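PDB 7L15: T cell receptor mu chain from Monodelphis domestica, which pairs with a gamma chain to form the marsupial gamma-mu T cell receptor, which probably recognises antigen at the T cell surface. Local coordinates for residues A[47-51]-A[87-91]; A[95-100]-A[127-131]; A[135-141]-A[152-157]; A[162-166]-A[190-194]; A[198-202]-A[214-218]. All coordinates share one frame; numbering follows the deposited sequence.

Contact 1 (A[47-51]-A[87-91])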
# COMPACT_ATOMS: atom_id res chain seq x y z
N GLN A 47 26.97 -2.09 -10.20
CA GLN A 47 26.06 -1.02 -9.80
C GLN A 47 24.91 -1.64 -9.02
O GLN A 47 24.19 -2.50 -9.54
CB GLN A 47 25.54 -0.27 -11.02
CG GLN A 47 24.40 0.68 -10.67
CD GLN A 47 24.90 1.96 -9.98
OE1 GLN A 47 25.89 2.56 -10.41
NE2 GLN A 47 24.20 2.37 -8.92
N LEU A 48 24.73 -1.18 -7.78
CA LEU A 48 23.82 -1.76 -6.80
C LEU A 48 22.98 -0.67 -6.15
O LEU A 48 23.49 0.41 -5.85
CB LEU A 48 24.63 -2.52 -5.71
CG LEU A 48 25.49 -3.67 -6.26
CD1 LEU A 48 26.21 -4.44 -5.18
CD2 LEU A 48 24.56 -4.59 -6.98
N ASP A 49 21.71 -0.97 -5.87
CA ASP A 49 20.75 -0.00 -5.33
C ASP A 49 19.86 -0.66 -4.28
O ASP A 49 19.77 -1.89 -4.18
CB ASP A 49 19.83 0.58 -6.42
CG ASP A 49 20.58 1.22 -7.57
OD1 ASP A 49 21.68 1.77 -7.34
OD2 ASP A 49 20.07 1.19 -8.71
N TRP A 50 19.16 0.17 -3.53
CA TRP A 50 18.13 -0.27 -2.59
C TRP A 50 16.80 0.33 -3.02
O TRP A 50 16.71 1.54 -3.26
CB TRP A 50 18.45 0.17 -1.17
CG TRP A 50 19.58 -0.58 -0.52
CD1 TRP A 50 20.90 -0.20 -0.46
CD2 TRP A 50 19.49 -1.83 0.17
NE1 TRP A 50 21.62 -1.13 0.25
CE2 TRP A 50 20.78 -2.15 0.64
CE3 TRP A 50 18.44 -2.71 0.45
CZ2 TRP A 50 21.04 -3.29 1.36
CZ3 TRP A 50 18.71 -3.86 1.17
CH2 TRP A 50 20.00 -4.14 1.62
N TYR A 51 15.77 -0.52 -3.11
CA TYR A 51 14.41 -0.10 -3.43
C TYR A 51 13.47 -0.53 -2.32
O TYR A 51 13.63 -1.62 -1.76
CB TYR A 51 13.92 -0.71 -4.76
CG TYR A 51 14.39 0.03 -5.97
CD1 TYR A 51 15.70 -0.06 -6.39
CD2 TYR A 51 13.53 0.85 -6.68
CE1 TYR A 51 16.14 0.64 -7.50
CE2 TYR A 51 13.95 1.56 -7.77
CZ TYR A 51 15.26 1.45 -8.18
OH TYR A 51 15.68 2.15 -9.28
N GLN A 87 29.63 -7.14 -0.08
CA GLN A 87 28.38 -6.71 0.54
C GLN A 87 28.16 -5.22 0.30
O GLN A 87 29.11 -4.46 0.13
CB GLN A 87 28.39 -6.98 2.05
CG GLN A 87 28.69 -8.43 2.42
CD GLN A 87 29.15 -8.55 3.86
OE1 GLN A 87 29.76 -7.62 4.40
NE2 GLN A 87 28.87 -9.68 4.48
N ILE A 88 26.88 -4.81 0.26
CA ILE A 88 26.52 -3.40 0.38
C ILE A 88 25.52 -3.26 1.51
O ILE A 88 24.78 -4.19 1.84
CB ILE A 88 25.94 -2.77 -0.90
CG1 ILE A 88 24.47 -3.16 -1.10
CG2 ILE A 88 26.78 -3.11 -2.09
CD1 ILE A 88 23.71 -2.17 -1.95
N PHE A 89 25.49 -2.07 2.10
CA PHE A 89 24.69 -1.78 3.28
C PHE A 89 23.75 -0.61 3.01
O PHE A 89 23.99 0.21 2.12
CB PHE A 89 25.56 -1.48 4.48
CG PHE A 89 26.58 -2.53 4.73
CD1 PHE A 89 27.81 -2.50 4.06
CD2 PHE A 89 26.32 -3.58 5.60
CE1 PHE A 89 28.75 -3.48 4.27
CE2 PHE A 89 27.26 -4.58 5.81
CZ PHE A 89 28.48 -4.53 5.15
N LEU A 90 22.67 -0.58 3.78
CA LEU A 90 21.73 0.52 3.77
C LEU A 90 21.64 1.08 5.18
O LEU A 90 21.62 0.33 6.16
CB LEU A 90 20.35 0.06 3.28
CG LEU A 90 19.18 1.03 3.46
CD1 LEU A 90 19.32 2.17 2.50
CD2 LEU A 90 17.84 0.33 3.22
N GLN A 91 21.59 2.40 5.29
CA GLN A 91 21.35 3.01 6.58
C GLN A 91 20.29 4.08 6.44
O GLN A 91 20.40 4.96 5.59
CB GLN A 91 22.61 3.61 7.18
CG GLN A 91 22.28 4.41 8.42
CD GLN A 91 23.50 5.00 9.10
OE1 GLN A 91 24.19 4.32 9.86
NE2 GLN A 91 23.76 6.29 8.83
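Trp50 of strand 48-53 reaches across the V-domain sandwich to Ile88 and Leu90 of strand 87-92, a worked case of two sheets packing through their side chains. The strand segments run at 36° to each other, their axes 8.4 Å apart at the nearest point. Trp50 CB points toward the facing strand, and chi1 of -72°, with CG opposite the carbonyl carbon, sends the indole into the gap. Along the ring, CG meets Leu90 CB, and CD1 then comes 3.7 Å from Ile88 CD1. The same methyl crowds NE1, while farther round CE2 lies 3.5 Å from Leu90 CB. That methylene sits over one face of the indole, 3.5 Å from the centroid of the five-membered ring and 13° off its normal, a CH-pi contact. At the far rim, CZ2 approaches Ile88 O at 3.9 Å. Two residues earlier on each strand, Leu48 CD1 presses on Ile88 CG2 at 3.4 Å, closer than methyl groups usually sit.

Beyond this layer Trp50 also packs on Cys36, half of the Cys36-Cys105 disulfide, which makes it the core tryptophan expected of an immunoglobulin V domain. Asp49 and Tyr51 point the other way, where Tyr51 OH bonds Lys105 N of the gamma chain. The carbon contacts are thus mainly dispersion and CH-pi attraction, which act over short range and probably rely on close fit.

Contact 2 (A[95-100]-A[127-131])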
# COMPACT_ATOMS: atom_id res chain seq x y z
N LEU A 95 13.86 6.51 11.66
CA LEU A 95 12.75 5.77 11.06
C LEU A 95 11.41 6.30 11.54
O LEU A 95 11.24 6.67 12.70
CB LEU A 95 12.85 4.28 11.42
CG LEU A 95 13.92 3.41 10.77
CD1 LEU A 95 13.90 2.04 11.44
CD2 LEU A 95 13.64 3.30 9.29
N GLY A 96 10.44 6.31 10.62
CA GLY A 96 9.06 6.59 10.96
C GLY A 96 8.16 5.57 10.30
O GLY A 96 8.62 4.66 9.59
N LEU A 97 6.85 5.75 10.53
CA LEU A 97 5.87 4.78 10.06
C LEU A 97 5.90 4.61 8.54
O LEU A 97 5.65 3.51 8.04
CB LEU A 97 4.47 5.21 10.49
CG LEU A 97 4.30 5.40 12.00
CD1 LEU A 97 2.86 5.76 12.31
CD2 LEU A 97 4.75 4.16 12.79
N ARG A 98 6.21 5.68 7.81
CA ARG A 98 6.25 5.58 6.35
C ARG A 98 7.41 4.74 5.85
O ARG A 98 7.41 4.37 4.67
CB ARG A 98 6.30 6.98 5.73
CG ARG A 98 4.93 7.61 5.45
CD ARG A 98 4.74 8.93 6.22
NE ARG A 98 5.94 9.77 6.21
CZ ARG A 98 6.12 10.83 7.00
NH1 ARG A 98 7.25 11.53 6.93
NH2 ARG A 98 5.18 11.19 7.87
N ASP A 99 8.39 4.40 6.69
CA ASP A 99 9.50 3.58 6.22
C ASP A 99 9.23 2.08 6.24
O ASP A 99 10.12 1.32 5.86
CB ASP A 99 10.74 3.88 7.06
CG ASP A 99 11.18 5.33 6.94
OD1 ASP A 99 11.41 5.79 5.79
OD2 ASP A 99 11.26 6.02 7.98
N SER A 100 8.04 1.65 6.68
CA SER A 100 7.69 0.23 6.70
C SER A 100 7.55 -0.33 5.28
O SER A 100 7.09 0.35 4.37
CB SER A 100 6.38 -0.00 7.45
OG SER A 100 6.50 0.35 8.82
N ILE A 127 9.19 -3.49 9.72
CA ILE A 127 7.99 -2.96 10.37
C ILE A 127 8.43 -1.89 11.35
O ILE A 127 9.19 -2.16 12.28
CB ILE A 127 7.20 -4.06 11.10
CG1 ILE A 127 6.71 -5.12 10.12
CG2 ILE A 127 6.01 -3.47 11.84
CD1 ILE A 127 6.33 -6.42 10.81
N VAL A 128 7.96 -0.66 11.14
CA VAL A 128 8.24 0.42 12.06
C VAL A 128 7.01 0.61 12.93
O VAL A 128 5.87 0.65 12.44
CB VAL A 128 8.60 1.72 11.32
CG1 VAL A 128 8.97 2.83 12.33
CG2 VAL A 128 9.78 1.47 10.36
N GLU A 129 7.22 0.68 14.23
CA GLU A 129 6.12 0.88 15.16
C GLU A 129 6.46 2.06 16.05
O GLU A 129 7.62 2.47 16.12
CB GLU A 129 5.84 -0.38 15.98
CG GLU A 129 6.93 -0.74 16.94
CD GLU A 129 6.66 -2.08 17.62
OE1 GLU A 129 7.51 -2.49 18.45
OE2 GLU A 129 5.61 -2.71 17.30
N PRO A 130 5.46 2.67 16.68
CA PRO A 130 5.74 3.85 17.50
C PRO A 130 6.70 3.53 18.64
O PRO A 130 6.75 2.42 19.16
CB PRO A 130 4.36 4.26 18.04
CG PRO A 130 3.38 3.25 17.51
CD PRO A 130 4.03 2.52 16.39
N ARG A 131 7.49 4.53 19.02
CA ARG A 131 8.38 4.33 20.14
C ARG A 131 7.55 4.33 21.42
O ARG A 131 6.57 5.07 21.53
CB ARG A 131 9.48 5.39 20.17
CG ARG A 131 9.21 6.60 20.97
CD ARG A 131 9.34 7.83 20.08
NE ARG A 131 10.73 8.20 19.84
CZ ARG A 131 11.13 8.88 18.76
NH1 ARG A 131 10.25 9.22 17.83
NH2 ARG A 131 12.42 9.19 18.61
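Val128 lies against the flat peptide group that joins Gly96 to Leu97: its CG1 stands above the plane of that group, 3.3 Å from Gly96 O and 3.5 Å from Gly96 C. CB and CG2 crowd the same oxygen, so the isopropyl group covers it closely. The other flat group is the Asp99 carboxylate. Its OD2 takes the N-H of Gly96 through the anti lone pair, in a nearly straight bond of 171°, while OD1 forms a salt bridge with Arg76. Asp99 N in turn donates to Gly96 O at 2.9 Å. Bonds in both directions therefore close the short 3-10 turn 97-99 into a firm seat for the valine.

One polar bond crosses the contact. Val128 N donates to Ser100 OG at 2.9 Å, with an angle of 164°. The hydroxyl can meet it because chi1 of -64° swings OG to the side of the serine's own backbone N; OG also makes a weak bond to Leu97 O. On the flank, Leu97 CD2 touches Val128 O at 3.7 Å and Pro130 CD at 4.0 Å, the leucine crossing the proline ring at about a right angle.

The segment 95-100 is the E-F connection of the V domain, and Tyr103 OH bonding back to Asp99 O is the tyrosine corner of Greek-key beta sandwiches. Strand 124-129, which supplies Val128, pairs with strand 101-109 and, in parallel, with strand 17-27. The turn packs on strand 124-129 close to where the chain leaves for the next domain.

Contact 3 (A[135-141]-A[152-157]); sequences PLSPSVF and LIRNFY
Pro138 packs on Ile153 and Phe156 in the antiparallel A-B strand pairing of an immunoglobulin C1-set domain. On its other side strand 148-156 has a G1 beta bulge, Asn155 and Phe156 both facing Tyr187 of strand 187-194. The tight part lies on the inward side. There Pro138 CB meets Ile153 CG2 at 3.5 Å, the two side chains pointing the same way, and Pro138 CD touches Phe156 CB at 3.6 Å. With Phe156 CG set between its own N and carbonyl carbon (chi1 51°), CD1 comes within 3.7 Å of Pro138 CB. Val140 and Ile153 share this face and pack on Val205 of the opposite sheet.

Looser contacts lie toward the chain's entry into the domain. Leu136, exposed to solvent, lays CG and CD2 against Asn155 O, each at 3.6 Å, although its backbone makes a two-bond bridge with Tyr157. The face carrying Ser139, Phe141, Leu152 and Arg154 meets the gamma chain instead: Arg154 NH2 forms a salt bridge with Glu136 of that chain, and Ser139 OG bonds its Lys140. At the Phe141 end the backbone bonds are short, with Phe141 N 2.8 Å from Leu152 O and Leu152 N 2.7 Å from Phe141 O.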
# COMPACT_ATOMS: atom_id res chain seq x y z
N PRO A 135 1.86 5.09 29.26
CA PRO A 135 0.54 4.51 28.97
C PRO A 135 -0.52 5.60 28.89
O PRO A 135 -0.46 6.60 29.59
CB PRO A 135 0.29 3.59 30.17
CG PRO A 135 1.13 4.20 31.27
CD PRO A 135 2.38 4.64 30.56
N LEU A 136 -1.50 5.39 28.01
CA LEU A 136 -2.50 6.40 27.70
C LEU A 136 -3.85 5.71 27.54
O LEU A 136 -4.03 4.90 26.63
CB LEU A 136 -2.11 7.15 26.42
CG LEU A 136 -2.86 8.42 26.04
CD1 LEU A 136 -2.71 9.45 27.15
CD2 LEU A 136 -2.36 9.00 24.72
N SER A 137 -4.78 6.00 28.43
CA SER A 137 -6.10 5.40 28.32
C SER A 137 -6.87 6.06 27.17
O SER A 137 -6.76 7.27 26.98
CB SER A 137 -6.89 5.57 29.61
OG SER A 137 -6.26 4.91 30.68
N PRO A 138 -7.65 5.29 26.41
CA PRO A 138 -8.43 5.89 25.33
C PRO A 138 -9.68 6.58 25.83
O PRO A 138 -10.15 6.35 26.96
CB PRO A 138 -8.81 4.67 24.47
CG PRO A 138 -8.91 3.54 25.47
CD PRO A 138 -7.77 3.82 26.44
N SER A 139 -10.22 7.44 24.98
CA SER A 139 -11.59 7.91 25.09
C SER A 139 -12.45 7.12 24.11
O SER A 139 -11.94 6.55 23.14
CB SER A 139 -11.70 9.41 24.81
OG SER A 139 -10.83 9.79 23.75
N VAL A 140 -13.75 7.06 24.39
CA VAL A 140 -14.66 6.18 23.65
C VAL A 140 -15.88 6.96 23.21
O VAL A 140 -16.55 7.60 24.03
CB VAL A 140 -15.06 4.96 24.51
CG1 VAL A 140 -16.02 4.07 23.75
CG2 VAL A 140 -13.82 4.18 24.93
N PHE A 141 -16.20 6.89 21.91
CA PHE A 141 -17.33 7.62 21.35
C PHE A 141 -18.16 6.67 20.51
O PHE A 141 -17.61 5.93 19.70
CB PHE A 141 -16.85 8.79 20.51
CG PHE A 141 -15.87 9.66 21.21
CD1 PHE A 141 -16.30 10.64 22.10
CD2 PHE A 141 -14.51 9.48 21.03
CE1 PHE A 141 -15.38 11.44 22.79
CE2 PHE A 141 -13.59 10.28 21.71
CZ PHE A 141 -14.02 11.26 22.58
N LEU A 152 -15.76 4.59 18.27
CA LEU A 152 -14.51 5.28 17.98
C LEU A 152 -13.67 5.34 19.24
O LEU A 152 -14.12 5.84 20.28
CB LEU A 152 -14.79 6.69 17.45
CG LEU A 152 -13.65 7.70 17.48
CD1 LEU A 152 -12.53 7.22 16.62
CD2 LEU A 152 -14.17 9.04 16.95
N ILE A 153 -12.44 4.85 19.16
CA ILE A 153 -11.56 4.68 20.31
C ILE A 153 -10.26 5.43 20.02
O ILE A 153 -9.48 5.00 19.16
CB ILE A 153 -11.30 3.20 20.58
CG1 ILE A 153 -12.64 2.48 20.73
CG2 ILE A 153 -10.42 3.02 21.83
CD1 ILE A 153 -12.54 0.98 20.54
N ARG A 154 -10.02 6.54 20.73
CA ARG A 154 -8.99 7.50 20.31
C ARG A 154 -7.83 7.60 21.28
O ARG A 154 -8.01 7.84 22.48
CB ARG A 154 -9.57 8.90 20.10
CG ARG A 154 -10.53 8.95 18.96
CD ARG A 154 -10.42 10.19 18.10
NE ARG A 154 -9.23 10.99 18.35
CZ ARG A 154 -9.25 12.31 18.54
NH1 ARG A 154 -8.12 12.95 18.76
NH2 ARG A 154 -10.40 12.98 18.49
N ASN A 155 -6.62 7.44 20.74
CA ASN A 155 -5.39 7.83 21.41
C ASN A 155 -5.19 7.01 22.68
O ASN A 155 -5.50 7.43 23.80
CB ASN A 155 -5.39 9.34 21.64
CG ASN A 155 -5.64 10.11 20.34
OD1 ASN A 155 -6.52 10.97 20.25
ND2 ASN A 155 -4.87 9.78 19.30
N PHE A 156 -4.70 5.79 22.47
CA PHE A 156 -4.30 4.92 23.56
C PHE A 156 -2.93 4.36 23.26
O PHE A 156 -2.49 4.31 22.11
CB PHE A 156 -5.31 3.79 23.78
CG PHE A 156 -5.66 3.02 22.55
CD1 PHE A 156 -6.63 3.49 21.67
CD2 PHE A 156 -5.06 1.80 22.28
CE1 PHE A 156 -6.97 2.77 20.54
CE2 PHE A 156 -5.40 1.06 21.16
CZ PHE A 156 -6.35 1.55 20.28
N TYR A 157 -2.25 3.94 24.32
CA TYR A 157 -0.98 3.31 24.19
C TYR A 157 -0.85 2.50 25.47
O TYR A 157 -1.21 3.01 26.54
CB TYR A 157 0.17 4.32 24.05
CG TYR A 157 1.45 3.56 23.76
CD1 TYR A 157 1.75 3.16 22.46
CD2 TYR A 157 2.31 3.18 24.79
CE1 TYR A 157 2.89 2.42 22.18
CE2 TYR A 157 3.47 2.42 24.51
CZ TYR A 157 3.75 2.05 23.20
OH TYR A 157 4.87 1.31 22.90

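Contact 4 (A[162-166]-A[190-194])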
# COMPACT_ATOMS: atom_id res chain seq x y z
N HIS A 162 -9.24 -4.68 24.41
CA HIS A 162 -10.38 -5.53 24.13
C HIS A 162 -11.60 -4.63 24.03
O HIS A 162 -11.79 -3.75 24.88
CB HIS A 162 -10.56 -6.57 25.24
CG HIS A 162 -11.54 -7.65 24.92
ND1 HIS A 162 -12.87 -7.58 25.29
CD2 HIS A 162 -11.39 -8.83 24.28
CE1 HIS A 162 -13.49 -8.67 24.89
NE2 HIS A 162 -12.62 -9.45 24.28
N VAL A 163 -12.39 -4.84 22.97
CA VAL A 163 -13.57 -4.04 22.66
C VAL A 163 -14.77 -4.96 22.51
O VAL A 163 -14.65 -6.10 22.04
CB VAL A 163 -13.42 -3.20 21.38
CG1 VAL A 163 -14.53 -2.14 21.29
CG2 VAL A 163 -12.06 -2.55 21.34
N SER A 164 -15.93 -4.45 22.90
CA SER A 164 -17.17 -5.20 22.82
C SER A 164 -18.33 -4.22 22.68
O SER A 164 -18.42 -3.25 23.44
CB SER A 164 -17.33 -6.08 24.06
OG SER A 164 -18.54 -6.78 24.03
N LEU A 165 -19.18 -4.45 21.68
CA LEU A 165 -20.45 -3.76 21.52
C LEU A 165 -21.59 -4.67 21.97
O LEU A 165 -21.66 -5.83 21.56
CB LEU A 165 -20.67 -3.35 20.06
CG LEU A 165 -19.98 -2.12 19.51
CD1 LEU A 165 -20.05 -2.18 18.00
CD2 LEU A 165 -20.63 -0.82 20.04
N THR A 166 -22.50 -4.14 22.78
CA THR A 166 -23.58 -4.94 23.33
C THR A 166 -24.87 -4.14 23.34
O THR A 166 -24.86 -2.92 23.54
CB THR A 166 -23.29 -5.40 24.76
OG1 THR A 166 -23.00 -4.26 25.58
CG2 THR A 166 -22.10 -6.37 24.77
N ILE A 190 -11.40 1.73 15.47
CA ILE A 190 -12.83 1.76 15.20
C ILE A 190 -13.33 0.34 15.26
O ILE A 190 -12.77 -0.55 14.62
CB ILE A 190 -13.14 2.39 13.82
CG1 ILE A 190 -12.86 3.88 13.86
CG2 ILE A 190 -14.60 2.14 13.45
CD1 ILE A 190 -13.12 4.52 12.61
N HIS A 191 -14.39 0.13 16.05
CA HIS A 191 -15.07 -1.15 16.16
C HIS A 191 -16.46 -0.98 15.55
O HIS A 191 -17.25 -0.15 16.02
CB HIS A 191 -15.14 -1.56 17.63
CG HIS A 191 -15.54 -2.99 17.87
ND1 HIS A 191 -14.82 -4.05 17.39
CD2 HIS A 191 -16.56 -3.52 18.58
CE1 HIS A 191 -15.39 -5.18 17.77
NE2 HIS A 191 -16.45 -4.88 18.49
N ILE A 192 -16.77 -1.77 14.52
CA ILE A 192 -18.00 -1.64 13.75
C ILE A 192 -18.97 -2.76 14.13
O ILE A 192 -18.54 -3.90 14.35
CB ILE A 192 -17.70 -1.66 12.25
CG1 ILE A 192 -16.89 -0.42 11.86
CG2 ILE A 192 -18.97 -1.74 11.45
CD1 ILE A 192 -17.68 0.84 11.89
N GLY A 193 -20.26 -2.44 14.20
CA GLY A 193 -21.26 -3.47 14.41
C GLY A 193 -22.59 -3.05 13.81
O GLY A 193 -22.75 -1.92 13.35
N ARG A 194 -23.54 -3.99 13.81
CA ARG A 194 -24.87 -3.78 13.24
C ARG A 194 -25.91 -3.87 14.35
O ARG A 194 -25.94 -4.85 15.09
CB ARG A 194 -25.18 -4.81 12.15
CG ARG A 194 -24.02 -5.13 11.21
CD ARG A 194 -23.32 -3.90 10.69
NE ARG A 194 -24.13 -3.19 9.72
CZ ARG A 194 -23.77 -3.04 8.45
NH1 ARG A 194 -22.62 -3.54 8.02
NH2 ARG A 194 -24.57 -2.39 7.62
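Val163 packs over one face of the His191 ring in the core of the C1-set domain. Its CB stands 4.2 Å from the ring centroid and 13° off the normal, in a CH-pi contact displaced toward the rim. Val163 CG1 reaches farther, to 3.7 Å from both CG and CD2 of His191. Leu165 approaches the ring obliquely, CD1 coming to 3.8 Å from His191 CD2, and the same methyl lies 3.8 Å from Gly193 N, against bare backbone.

What holds the ring for this packing comes next. Chi1 of -167° turns His191 CG opposite its backbone N and extends the imidazole toward the 162-166 strand. At its tip, NE2 is hydrogen-bonded to Gln175 OE1, which also receives the backbone N-H of Leu165. One amide oxygen therefore ties the buried histidine to the facing strand and satisfies a polar atom inside an otherwise oily layer.

Leu165 also packs on Cys151 and Cys203, which form the domain's disulfide; fourteen residues after Cys151, it probably fills the place of the usual core tryptophan. Strand 162-167 belongs to the sheet it forms with 170-173, 201-207 and 210-216, and strand 187-194 to the other sheet, between 148-156 and 175-181. The outer side of 187-194 faces the gamma chain, with Ile190 against Trp189 and Arg194 in a salt bridge to Glu150 of that chain.

Contact 5 (A[198-202]-A[214-218])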
# COMPACT_ATOMS: atom_id res chain seq x y z
N ASN A 198 -32.71 2.21 16.97
CA ASN A 198 -33.40 2.49 18.21
C ASN A 198 -33.00 1.56 19.35
O ASN A 198 -33.53 1.70 20.46
CB ASN A 198 -34.91 2.44 17.98
CG ASN A 198 -35.39 3.49 17.00
OD1 ASN A 198 -35.37 4.69 17.29
ND2 ASN A 198 -35.83 3.04 15.82
N ASP A 199 -32.08 0.63 19.13
CA ASP A 199 -31.69 -0.27 20.21
C ASP A 199 -30.70 0.42 21.14
O ASP A 199 -29.92 1.29 20.73
CB ASP A 199 -31.09 -1.56 19.66
CG ASP A 199 -32.12 -2.46 19.01
OD1 ASP A 199 -33.33 -2.16 19.12
OD2 ASP A 199 -31.72 -3.48 18.40
N ALA A 200 -30.75 0.04 22.41
CA ALA A 200 -29.74 0.49 23.36
C ALA A 200 -28.41 -0.17 23.00
O ALA A 200 -28.34 -1.37 22.73
CB ALA A 200 -30.14 0.13 24.79
N ILE A 201 -27.35 0.63 22.97
CA ILE A 201 -26.04 0.13 22.57
C ILE A 201 -25.00 0.61 23.57
O ILE A 201 -25.07 1.73 24.08
CB ILE A 201 -25.69 0.57 21.12
CG1 ILE A 201 -24.32 0.04 20.71
CG2 ILE A 201 -25.80 2.09 20.95
CD1 ILE A 201 -24.25 -1.46 20.76
N THR A 202 -24.06 -0.27 23.89
CA THR A 202 -22.95 0.06 24.77
C THR A 202 -21.66 -0.38 24.11
O THR A 202 -21.55 -1.52 23.67
CB THR A 202 -23.10 -0.60 26.15
OG1 THR A 202 -24.21 -0.03 26.84
CG2 THR A 202 -21.83 -0.41 26.97
N MET A 214 -18.95 4.04 26.56
CA MET A 214 -20.05 4.95 26.27
C MET A 214 -21.29 4.13 25.93
O MET A 214 -21.19 3.07 25.31
CB MET A 214 -19.71 5.90 25.11
CG MET A 214 -20.85 6.88 24.76
SD MET A 214 -20.28 8.34 23.83
CE MET A 214 -21.48 8.48 22.52
N SER A 215 -22.46 4.61 26.34
CA SER A 215 -23.71 3.95 25.98
C SER A 215 -24.73 4.97 25.52
O SER A 215 -24.80 6.08 26.06
CB SER A 215 -24.34 3.13 27.14
OG SER A 215 -23.53 3.05 28.29
N HIS A 216 -25.51 4.60 24.52
CA HIS A 216 -26.70 5.34 24.14
C HIS A 216 -27.88 4.56 24.69
O HIS A 216 -28.20 3.48 24.19
CB HIS A 216 -26.78 5.50 22.62
CG HIS A 216 -25.91 6.59 22.08
ND1 HIS A 216 -25.68 6.76 20.73
CD2 HIS A 216 -25.21 7.57 22.70
CE1 HIS A 216 -24.88 7.79 20.54
NE2 HIS A 216 -24.59 8.31 21.72
N GLN A 217 -28.50 5.09 25.75
CA GLN A 217 -29.62 4.41 26.38
C GLN A 217 -30.87 4.54 25.52
O GLN A 217 -31.03 5.51 24.77
CB GLN A 217 -29.88 4.97 27.79
CG GLN A 217 -28.75 4.72 28.80
CD GLN A 217 -28.44 3.24 29.05
OE1 GLN A 217 -29.27 2.36 28.82
NE2 GLN A 217 -27.22 2.96 29.53
N ALA A 218 -31.74 3.54 25.63
CA ALA A 218 -33.06 3.59 25.01
C ALA A 218 -34.16 3.94 26.01
O ALA A 218 -35.25 4.34 25.58
CB ALA A 218 -33.38 2.25 24.35
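Ile201 and His216 form the backbone core of this contact, an antiparallel hydrogen-bonded pair. Ile201 N donates to His216 O at 3.2 Å, and His216 N returns a bond of 2.9 Å to Ile201 O. Weaker backbone contacts of the CA-H...O kind fill in around them: Ser215 CA comes 3.2 Å from Ile201 O, while Ala200 CA and Thr202 CA approach His216 O and Met214 O respectively.

Polar side chains meet on one face at the next rung, where Thr202 and Ser215 make a non-hydrogen-bonded pair with CA atoms 4.1 Å apart. Thr202 OG1, placed beside its own backbone N by chi1 of -68°, lies alongside Ser215 CB at 3.2 Å. The two hydroxyl oxygens, Thr202 OG1 and Ser215 OG, are 3.5 Å apart, yet their angle is too poor for a hydrogen bond.

Apolar touches are small. In the conformer given for His216, Ile201 CG2 lies 3.9 Å from His216 CB on the other face, and beyond the ladder Ala200 CB and Ala218 CB meet at 3.9 Å where both segments leave the sheet. Ile201 also turns inward to pack on Leu165 and Leu142, while Asp199 and Ala218 are exposed to solvent. The two segments are the open end of the F-G hairpin of the immunoglobulin C1 fold, with 210-216 the edge strand of its sheet within this chain.

The five contacts follow one another in series along a chain of two immunoglobulin domains. Contacts 1 and 2 belong to the V-set domain, their centres 20 Å apart; the first joins its sheets across the core and the second lies at the end nearest the linker. Contact 3 opens just after contact 2, again 20 Å away between centres, at the entry to the C1-set domain. There contacts 3, 4 and 5 touch: Ile153 packs on Val163, Phe141 lies by Met214, and Thr166 O probably bonds Thr202 N. Contacts 1 and 5 are 56 Å apart between centres, toward opposite ends of the chain. Contact 4 joins the C1 sheets as contact 1 does the V sheets, and contacts 1, 3 and 4 also border the gamma chain.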